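Farnesyltransferase, putative (Trypanosoma cruzi, PDB 3WCA) probably catalyses the head-to-head condensation of two farnesyl diphosphate molecules into squalene, the first committed step toward sterols, with magnesium and NADPH or NADH. Local coordinates at residues T69-M74 with D158-Y163; R65-V70 with G134-M139; R207-D212 with V220-E225. The protein carries 1 engineered substitution. All coordinates share one frame; numbering follows the deposited sequence.

Contact 1: T69-M74 with D158-Y163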
loop_
_atom_site.group_PDB
_atom_site.type_symbol
_atom_site.label_atom_id
_atom_site.label_comp_id
_atom_site.label_asym_id
_atom_site.label_seq_id
_atom_site.Cartn_x
_atom_site.Cartn_y
_atom_site.Cartn_z
ATOM N N THR A 69 4.817 -6.927 11.281
ATOM C CA THR A 69 4.918 -6.777 12.722
ATOM C C THR A 69 6.341 -7.068 13.219
ATOM O O THR A 69 6.823 -6.423 14.152
ATOM C CB THR A 69 3.896 -7.695 13.426
ATOM O OG1 THR A 69 2.575 -7.277 13.067
ATOM C CG2 THR A 69 4.041 -7.619 14.929
ATOM N N VAL A 70 7.016 -8.031 12.596
ATOM C CA VAL A 70 8.386 -8.340 12.995
ATOM C C VAL A 70 9.321 -7.224 12.501
ATOM O O VAL A 70 10.161 -6.720 13.249
ATOM C CB VAL A 70 8.852 -9.697 12.416
ATOM C CG1 VAL A 70 10.328 -9.928 12.743
ATOM C CG2 VAL A 70 8.009 -10.824 12.992
ATOM N N GLU A 71 9.157 -6.826 11.246
ATOM C CA GLU A 71 9.985 -5.780 10.667
ATOM C C GLU A 71 9.885 -4.449 11.410
ATOM O O GLU A 71 10.888 -3.741 11.559
ATOM C CB GLU A 71 9.608 -5.560 9.201
ATOM C CG GLU A 71 10.270 -4.339 8.571
ATOM C CD GLU A 71 9.600 -3.907 7.280
ATOM O OE1 GLU A 71 8.351 -3.890 7.235
ATOM O OE2 GLU A 71 10.318 -3.567 6.316
ATOM N N ASP A 72 8.686 -4.111 11.881
ATOM C CA ASP A 72 8.471 -2.839 12.567
ATOM C C ASP A 72 8.747 -2.772 14.062
ATOM O O ASP A 72 8.805 -1.679 14.623
ATOM C CB ASP A 72 7.047 -2.328 12.297
ATOM C CG ASP A 72 6.835 -1.943 10.841
ATOM O OD1 ASP A 72 7.758 -1.343 10.248
ATOM O OD2 ASP A 72 5.749 -2.229 10.289
ATOM N N ASP A 73 8.910 -3.911 14.723
ATOM C CA ASP A 73 9.182 -3.866 16.151
ATOM C C ASP A 73 10.626 -3.414 16.338
ATOM O O ASP A 73 11.554 -4.182 16.104
ATOM C CB ASP A 73 8.989 -5.233 16.801
ATOM C CG ASP A 73 9.036 -5.156 18.315
ATOM O OD1 ASP A 73 9.563 -4.149 18.832
ATOM O OD2 ASP A 73 8.557 -6.088 18.991
ATOM N N MET A 74 10.813 -2.167 16.760
ATOM C CA MET A 74 12.152 -1.626 16.949
ATOM C C MET A 74 12.774 -1.941 18.306
ATOM O O MET A 74 13.925 -1.584 18.562
ATOM C CB MET A 74 12.134 -0.115 16.728
ATOM C CG MET A 74 11.634 0.300 15.348
ATOM S SD MET A 74 12.654 -0.348 13.998
ATOM C CE MET A 74 11.689 -1.713 13.488
ATOM N N ASP A 158 11.576 2.986 -4.867
ATOM C CA ASP A 158 10.770 2.105 -5.704
ATOM C C ASP A 158 10.905 0.628 -5.361
ATOM O O ASP A 158 9.907 -0.093 -5.303
ATOM C CB ASP A 158 11.132 2.305 -7.173
ATOM C CG ASP A 158 10.457 3.514 -7.769
ATOM O OD1 ASP A 158 10.130 4.443 -7.012
ATOM O OD2 ASP A 158 10.258 3.541 -8.994
ATOM N N LEU A 159 12.130 0.164 -5.134
ATOM C CA LEU A 159 12.326 -1.246 -4.823
ATOM C C LEU A 159 11.723 -1.609 -3.473
ATOM O O LEU A 159 11.104 -2.665 -3.332
ATOM C CB LEU A 159 13.817 -1.617 -4.866
ATOM C CG LEU A 159 14.169 -3.097 -4.634
ATOM C CD1 LEU A 159 13.536 -3.967 -5.731
ATOM C CD2 LEU A 159 15.711 -3.271 -4.605
ATOM N N TYR A 160 11.893 -0.741 -2.481
ATOM C CA TYR A 160 11.326 -1.016 -1.164
ATOM C C TYR A 160 9.790 -1.065 -1.251
ATOM O O TYR A 160 9.155 -1.892 -0.593
ATOM C CB TYR A 160 11.753 0.042 -0.136
ATOM C CG TYR A 160 11.149 -0.190 1.234
ATOM C CD1 TYR A 160 11.662 -1.165 2.089
ATOM C CD2 TYR A 160 10.021 0.525 1.652
ATOM C CE1 TYR A 160 11.063 -1.429 3.327
ATOM C CE2 TYR A 160 9.413 0.272 2.882
ATOM C CZ TYR A 160 9.936 -0.707 3.714
ATOM O OH TYR A 160 9.331 -0.975 4.923
ATOM N N CYS A 161 9.207 -0.173 -2.051
ATOM C CA CYS A 161 7.763 -0.144 -2.225
ATOM C C CYS A 161 7.328 -1.442 -2.888
ATOM O O CYS A 161 6.263 -1.983 -2.578
ATOM C CB CYS A 161 7.330 1.060 -3.082
ATOM S SG CYS A 161 7.402 2.645 -2.193
ATOM N N HIS A 162 8.163 -1.936 -3.798
ATOM C CA HIS A 162 7.883 -3.184 -4.499
ATOM C C HIS A 162 7.766 -4.333 -3.502
ATOM O O HIS A 162 6.798 -5.093 -3.530
ATOM C CB HIS A 162 8.999 -3.485 -5.508
ATOM C CG HIS A 162 8.987 -4.889 -6.028
ATOM N ND1 HIS A 162 8.018 -5.356 -6.889
ATOM C CD2 HIS A 162 9.822 -5.932 -5.796
ATOM C CE1 HIS A 162 8.255 -6.627 -7.166
ATOM N NE2 HIS A 162 9.344 -7.001 -6.515
ATOM N N TYR A 163 8.744 -4.441 -2.609
ATOM C CA TYR A 163 8.764 -5.505 -1.613
ATOM C C TYR A 163 7.621 -5.491 -0.609
ATOM O O TYR A 163 7.157 -6.553 -0.191
ATOM C CB TYR A 163 10.076 -5.487 -0.805
ATOM C CG TYR A 163 11.344 -5.879 -1.560
ATOM C CD1 TYR A 163 11.425 -7.079 -2.268
ATOM C CD2 TYR A 163 12.473 -5.062 -1.526
ATOM C CE1 TYR A 163 12.609 -7.458 -2.926
ATOM C CE2 TYR A 163 13.655 -5.424 -2.175
ATOM C CZ TYR A 163 13.720 -6.619 -2.871
ATOM O OH TYR A 163 14.893 -6.960 -3.513
#

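Contact 2: R65-V70 with G134-M139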
loop_
_atom_site.group_PDB
_atom_site.type_symbol
_atom_site.label_atom_id
_atom_site.label_comp_id
_atom_site.label_asym_id
_atom_site.label_seq_id
_atom_site.Cartn_x
_atom_site.Cartn_y
_atom_site.Cartn_z
ATOM N N ARG A 65 0.956 -9.314 7.265
ATOM C CA ARG A 65 0.803 -8.436 8.406
ATOM C C ARG A 65 1.697 -8.929 9.535
ATOM O O ARG A 65 2.231 -8.137 10.314
ATOM C CB ARG A 65 -0.649 -8.426 8.859
ATOM C CG ARG A 65 -0.900 -7.487 9.998
ATOM C CD ARG A 65 -0.503 -6.069 9.632
ATOM N NE ARG A 65 -0.661 -5.196 10.786
ATOM C CZ ARG A 65 -0.643 -3.873 10.731
ATOM N NH1 ARG A 65 -0.470 -3.256 9.565
ATOM N NH2 ARG A 65 -0.811 -3.170 11.844
ATOM N N ALA A 66 1.837 -10.244 9.639
ATOM C CA ALA A 66 2.705 -10.824 10.654
ATOM C C ALA A 66 4.142 -10.386 10.333
ATOM O O ALA A 66 4.855 -9.903 11.214
ATOM C CB ALA A 66 2.593 -12.350 10.635
ATOM N N LEU A 67 4.560 -10.542 9.073
ATOM C CA LEU A 67 5.910 -10.132 8.668
ATOM C C LEU A 67 6.154 -8.684 9.052
ATOM O O LEU A 67 7.195 -8.338 9.632
ATOM C CB LEU A 67 6.105 -10.227 7.154
ATOM C CG LEU A 67 6.181 -11.586 6.475
ATOM C CD1 LEU A 67 6.425 -11.383 4.981
ATOM C CD2 LEU A 67 7.291 -12.399 7.109
ATOM N N ASP A 68 5.197 -7.836 8.691
ATOM C CA ASP A 68 5.303 -6.418 8.968
ATOM C C ASP A 68 5.514 -6.161 10.451
ATOM O O ASP A 68 6.289 -5.287 10.835
ATOM C CB ASP A 68 4.048 -5.688 8.498
ATOM C CG ASP A 68 4.151 -4.201 8.688
ATOM O OD1 ASP A 68 4.976 -3.578 7.988
ATOM O OD2 ASP A 68 3.426 -3.658 9.546
ATOM N N THR A 69 4.817 -6.927 11.281
ATOM C CA THR A 69 4.918 -6.777 12.722
ATOM C C THR A 69 6.341 -7.068 13.219
ATOM O O THR A 69 6.823 -6.423 14.152
ATOM C CB THR A 69 3.896 -7.695 13.426
ATOM O OG1 THR A 69 2.575 -7.277 13.067
ATOM C CG2 THR A 69 4.041 -7.619 14.929
ATOM N N VAL A 70 7.016 -8.031 12.596
ATOM C CA VAL A 70 8.386 -8.340 12.995
ATOM C C VAL A 70 9.321 -7.224 12.501
ATOM O O VAL A 70 10.161 -6.720 13.249
ATOM C CB VAL A 70 8.852 -9.697 12.416
ATOM C CG1 VAL A 70 10.328 -9.928 12.743
ATOM C CG2 VAL A 70 8.009 -10.824 12.992
ATOM N N GLY A 134 4.710 -17.980 -1.730
ATOM C CA GLY A 134 5.689 -17.387 -2.626
ATOM C C GLY A 134 5.918 -15.903 -2.412
ATOM O O GLY A 134 7.060 -15.426 -2.468
ATOM N N ILE A 135 4.833 -15.163 -2.186
ATOM C CA ILE A 135 4.931 -13.726 -1.967
ATOM C C ILE A 135 5.502 -13.467 -0.581
ATOM O O ILE A 135 6.304 -12.561 -0.398
ATOM C CB ILE A 135 3.545 -13.030 -2.089
ATOM C CG1 ILE A 135 2.972 -13.249 -3.494
ATOM C CG2 ILE A 135 3.682 -11.537 -1.823
ATOM C CD1 ILE A 135 3.850 -12.725 -4.604
ATOM N N CYS A 136 5.086 -14.274 0.389
ATOM C CA CYS A 136 5.559 -14.140 1.772
ATOM C C CYS A 136 7.085 -14.178 1.873
ATOM O O CYS A 136 7.700 -13.343 2.535
ATOM C CB CYS A 136 4.981 -15.257 2.631
ATOM S SG CYS A 136 5.607 -15.233 4.301
ATOM N N GLU A 137 7.681 -15.161 1.207
ATOM C CA GLU A 137 9.128 -15.332 1.192
ATOM C C GLU A 137 9.839 -14.151 0.519
ATOM O O GLU A 137 10.785 -13.588 1.073
ATOM C CB GLU A 137 9.485 -16.636 0.467
ATOM C CG GLU A 137 10.974 -16.865 0.319
ATOM C CD GLU A 137 11.316 -18.295 -0.066
ATOM O OE1 GLU A 137 10.830 -18.771 -1.117
ATOM O OE2 GLU A 137 12.078 -18.936 0.691
ATOM N N ARG A 138 9.394 -13.783 -0.678
ATOM C CA ARG A 138 10.010 -12.673 -1.382
ATOM C C ARG A 138 9.896 -11.341 -0.621
ATOM O O ARG A 138 10.836 -10.548 -0.620
ATOM C CB ARG A 138 9.409 -12.555 -2.784
ATOM C CG ARG A 138 9.814 -13.708 -3.705
ATOM C CD ARG A 138 8.958 -13.767 -4.962
ATOM N NE ARG A 138 9.175 -12.624 -5.844
ATOM C CZ ARG A 138 8.425 -12.367 -6.910
ATOM N NH1 ARG A 138 7.414 -13.175 -7.203
ATOM N NH2 ARG A 138 8.684 -11.315 -7.684
ATOM N N MET A 139 8.763 -11.090 0.035
ATOM C CA MET A 139 8.617 -9.841 0.791
ATOM C C MET A 139 9.530 -9.853 2.009
ATOM O O MET A 139 10.153 -8.846 2.351
ATOM C CB MET A 139 7.173 -9.633 1.267
ATOM C CG MET A 139 7.024 -8.436 2.237
ATOM S SD MET A 139 5.300 -8.080 2.709
ATOM C CE MET A 139 4.608 -7.820 1.023
#

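Contact 3: R207-D212 with V220-E225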
loop_
_atom_site.group_PDB
_atom_site.type_symbol
_atom_site.label_atom_id
_atom_site.label_comp_id
_atom_site.label_asym_id
_atom_site.label_seq_id
_atom_site.Cartn_x
_atom_site.Cartn_y
_atom_site.Cartn_z
ATOM N N ARG A 207 1.597 10.898 3.002
ATOM C CA ARG A 207 0.644 11.362 4.014
ATOM C C ARG A 207 1.149 11.200 5.441
ATOM O O ARG A 207 0.894 12.061 6.286
ATOM C CB ARG A 207 -0.701 10.609 3.901
ATOM C CG ARG A 207 -1.746 11.013 4.985
ATOM C CD ARG A 207 -2.776 9.894 5.283
ATOM N NE ARG A 207 -2.120 8.649 5.689
ATOM C CZ ARG A 207 -2.680 7.440 5.609
ATOM N NH1 ARG A 207 -3.921 7.315 5.142
ATOM N NH2 ARG A 207 -1.991 6.349 5.961
ATOM N N ASP A 208 1.852 10.102 5.710
ATOM C CA ASP A 208 2.335 9.817 7.062
ATOM C C ASP A 208 3.718 10.347 7.431
ATOM O O ASP A 208 4.284 9.935 8.441
ATOM C CB ASP A 208 2.302 8.302 7.324
ATOM C CG ASP A 208 0.902 7.711 7.191
ATOM O OD1 ASP A 208 -0.079 8.455 7.386
ATOM O OD2 ASP A 208 0.786 6.495 6.900
ATOM N N PHE A 209 4.262 11.260 6.631
ATOM C CA PHE A 209 5.584 11.811 6.922
ATOM C C PHE A 209 5.796 12.252 8.371
ATOM O O PHE A 209 6.716 11.780 9.034
ATOM C CB PHE A 209 5.886 13.005 6.016
ATOM C CG PHE A 209 7.189 13.697 6.344
ATOM C CD1 PHE A 209 8.395 13.207 5.863
ATOM C CD2 PHE A 209 7.207 14.820 7.168
ATOM C CE1 PHE A 209 9.595 13.821 6.196
ATOM C CE2 PHE A 209 8.413 15.440 7.505
ATOM C CZ PHE A 209 9.602 14.938 7.018
ATOM N N TYR A 210 4.963 13.170 8.855
ATOM C CA TYR A 210 5.117 13.684 10.214
ATOM C C TYR A 210 5.036 12.602 11.278
ATOM O O TYR A 210 5.892 12.512 12.157
ATOM C CB TYR A 210 4.062 14.745 10.513
ATOM C CG TYR A 210 4.288 15.472 11.824
ATOM C CD1 TYR A 210 5.411 16.278 12.013
ATOM C CD2 TYR A 210 3.373 15.365 12.872
ATOM C CE1 TYR A 210 5.617 16.962 13.210
ATOM C CE2 TYR A 210 3.570 16.045 14.075
ATOM C CZ TYR A 210 4.693 16.841 14.233
ATOM O OH TYR A 210 4.881 17.524 15.414
ATOM N N GLU A 211 3.985 11.799 11.203
ATOM C CA GLU A 211 3.777 10.713 12.146
ATOM C C GLU A 211 4.976 9.770 12.143
ATOM O O GLU A 211 5.409 9.302 13.190
ATOM C CB GLU A 211 2.512 9.944 11.759
ATOM C CG GLU A 211 2.215 8.726 12.610
ATOM C CD GLU A 211 1.012 7.966 12.091
ATOM O OE1 GLU A 211 -0.043 8.604 11.882
ATOM O OE2 GLU A 211 1.122 6.739 11.890
ATOM N N ASP A 212 5.515 9.495 10.963
ATOM C CA ASP A 212 6.657 8.597 10.867
ATOM C C ASP A 212 7.952 9.180 11.426
ATOM O O ASP A 212 8.692 8.492 12.143
ATOM C CB ASP A 212 6.883 8.167 9.413
ATOM C CG ASP A 212 5.768 7.260 8.882
ATOM O OD1 ASP A 212 5.115 6.583 9.699
ATOM O OD2 ASP A 212 5.560 7.211 7.652
ATOM N N VAL A 220 11.917 6.923 8.422
ATOM C CA VAL A 220 12.037 7.741 7.222
ATOM C C VAL A 220 11.985 6.902 5.957
ATOM O O VAL A 220 12.709 5.909 5.825
ATOM C CB VAL A 220 13.353 8.547 7.220
ATOM C CG1 VAL A 220 13.559 9.196 5.858
ATOM C CG2 VAL A 220 13.315 9.606 8.301
ATOM N N PHE A 221 11.136 7.318 5.022
ATOM C CA PHE A 221 10.971 6.608 3.764
ATOM C C PHE A 221 11.245 7.492 2.560
ATOM O O PHE A 221 11.680 7.007 1.523
ATOM C CB PHE A 221 9.558 6.029 3.686
ATOM C CG PHE A 221 9.256 5.044 4.778
ATOM C CD1 PHE A 221 9.772 3.751 4.727
ATOM C CD2 PHE A 221 8.494 5.422 5.882
ATOM C CE1 PHE A 221 9.534 2.840 5.770
ATOM C CE2 PHE A 221 8.250 4.524 6.929
ATOM C CZ PHE A 221 8.775 3.228 6.872
ATOM N N TRP A 222 10.985 8.787 2.685
ATOM C CA TRP A 222 11.242 9.691 1.572
ATOM C C TRP A 222 12.715 9.480 1.183
ATOM O O TRP A 222 13.600 9.485 2.044
ATOM C CB TRP A 222 10.980 11.137 2.009
ATOM C CG TRP A 222 9.521 11.458 2.235
ATOM C CD1 TRP A 222 8.518 10.576 2.548
ATOM C CD2 TRP A 222 8.909 12.754 2.182
ATOM N NE1 TRP A 222 7.321 11.245 2.692
ATOM C CE2 TRP A 222 7.534 12.583 2.474
ATOM C CE3 TRP A 222 9.390 14.048 1.918
ATOM C CZ2 TRP A 222 6.632 13.658 2.507
ATOM C CZ3 TRP A 222 8.495 15.116 1.952
ATOM C CH2 TRP A 222 7.129 14.912 2.246
ATOM N N PRO A 223 12.992 9.276 -0.115
ATOM C CA PRO A 223 14.364 9.056 -0.590
ATOM C C PRO A 223 15.262 10.293 -0.566
ATOM O O PRO A 223 14.864 11.379 -0.999
ATOM C CB PRO A 223 14.150 8.534 -2.002
ATOM C CG PRO A 223 12.964 9.329 -2.441
ATOM C CD PRO A 223 12.045 9.233 -1.243
ATOM N N ARG A 224 16.478 10.121 -0.058
ATOM C CA ARG A 224 17.435 11.219 -0.001
ATOM C C ARG A 224 17.574 11.849 -1.388
ATOM O O ARG A 224 17.603 13.067 -1.529
ATOM C CB ARG A 224 18.797 10.700 0.475
ATOM C CG ARG A 224 19.924 11.727 0.422
ATOM C CD ARG A 224 21.257 11.093 0.792
ATOM N NE ARG A 224 21.293 10.719 2.200
ATOM C CZ ARG A 224 21.510 11.571 3.193
ATOM N NH1 ARG A 224 21.722 12.853 2.929
ATOM N NH2 ARG A 224 21.496 11.144 4.451
ATOM N N GLU A 225 17.647 11.011 -2.416
ATOM C CA GLU A 225 17.787 11.516 -3.771
ATOM C C GLU A 225 16.778 12.621 -4.055
ATOM O O GLU A 225 17.056 13.529 -4.832
ATOM C CB GLU A 225 17.615 10.391 -4.798
ATOM C CG GLU A 225 18.038 10.808 -6.201
ATOM C CD GLU A 225 17.781 9.745 -7.257
ATOM O OE1 GLU A 225 17.900 8.544 -6.942
ATOM O OE2 GLU A 225 17.476 10.113 -8.412
#

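Contact 1: T69-M74 with D158-Y163
The phenolic OH of Y160 donates a hydrogen bond to OE2 of E71, the two oxygens lying 3.1 Å apart, and this single bond is what joins the two segments. The backbones stay far from each other: the closest CA atoms, those of E71 and Y163, are 12.3 Å apart, so two long side chains must reach toward each other from opposite directions to span the gap. Both leave their helices in the same way, with CG anti to the backbone N, and the glutamate chain stays extended beyond CG, which carries its carboxylate out to the phenol. The length of the glutamate suits it to this span, and the tyrosine adds a rigid ring that carries its hydroxyl well away from the helix. OE2 sits at the ring edge, in the ring plane, 3.7 Å from CE1 of Y160, while the hydroxyl meets that oxygen from above the carboxylate plane, about 40° out of it. The carboxylate and ring planes are turned 38° against each other.

E71 belongs to the aspartate-rich DTVED sequence that begins on helix 51-72, one of the two acidic motifs of the squalene and phytoene synthase family, in which D68, E71 and D72 form the magnesium site. Y160, on helix 154-179, is therefore a second-shell residue: its bond limits the rotation of a metal-site carboxylate. The bound magnesium presumably offsets most of the repulsion between E71 and the nearby D68, to which the phenol may add a little. Helix 126-147 also lines the contact, F146 meeting the Y160 ring edge-to-face and M143 touching E71. D72 is held separately by a salt bridge to R219.

Contact 2: R65-V70 with G134-M139
Helix-to-helix packing within the all-helical fold of the squalene synthase family brings helix 51-72, which carries the magnesium-binding acidic residues, against helix 126-147. Within 65-70, L67 makes the contact. Its CG lies beside the backbone N and anti to the carbonyl carbon (chi1 -70°), and its CD1 methyl is the atom that meets the other segment. That methyl rests 3.4 Å from the backbone oxygen of C136 and 4.0 Å from SG of the same residue. It also lies 4.1 Å from CG of M139, with CB and SD of the methionine at nearly the same distance, so a single branch of the leucine is received between a cysteine and a methionine about one helical turn apart. The closest CA atoms, of L67 and C136, are 8.0 Å apart, near enough for a compact thiol to suit the spot where the helices come together, whereas the longer, flexible methionine fills the side beside it and bends at chi3. L85 and F88 also touch L67; C136 touches V63, and M139 touches L64, both of helix 51-72.

The polar groups of 65-70 are engaged elsewhere. OG1 of T69 donates to the backbone O of R65 at 2.9 Å, and the backbone N of T69 reaches that oxygen from the opposite face of the carbonyl plane; R65 forms a salt bridge with E107. Across the interface no hydrogen bond forms, so dispersion and the exclusion of water hold the segments, one residue along the helix from the magnesium ligand D68.

Contact 3: R207-D212 with V220-E225
Aromatic packing carries most of the contact: CD1 of F209 sits over one face of the W222 indole. It stands about 3.5 Å above the indole plane, over the centre, and comes within 3.6 Å of CE2 of W222; CB of F209 is equally close to CZ2. The ring of F209 and the six-membered ring of W222 have centroids 4.5 Å apart, but their planes stand at 44°, an oblique pairing. F209 turns its ring toward the indole by placing CG opposite the backbone N. Tryptophan suits this place because its broad face receives the phenylalanine while its NE1 donates to the backbone O of I205, giving a buried polar group a partner. C249 and M253 of helix 243-258 also touch the indole, and F301 meets the F209 ring.

The two segments flank the loop that follows the second aspartate-rich sequence of the squalene and phytoene synthase family, here DFYED at 208-212, and folds back past the short helix 209-213. Backbone hydrogen bonding between D212 and R219 helps to close this turn.

A carboxylate-to-ring contact comes next. OD2 of D212 lies at the edge of the F221 ring, near its plane, 3.9 Å from CD2, where the weakly positive ring hydrogens may attract the oxygen. The carboxylate and ring planes are 74° apart.

R207 and D208 form a salt bridge within the first segment. The arginine grips the carboxylate side-on, NE of R207 reaching OD1 of D208 at 2.7 Å and NH2 reaching OD2 at 2.9 Å along an almost straight N-H line of 177°.

From the N terminus, helix 51-72 is the common starting point of contacts 1 and 2, which share T69 and V70. Contact 2 closes the shorter loop, back from helix 126-147, and contact 1 the longer one, from the next helix, 154-179; the loops overlap over most of their length. The two meet where Y163 packs on M139 and R138, so three helices are tied together on one side of the chain's centre. Contact 3 follows in series, closing a short local loop from the end of helix 191-207 and helix 209-213 to the residues leading into helix 224-227. It reaches contact 1 through Y160 against F221, whereas contacts 2 and 3 do not touch.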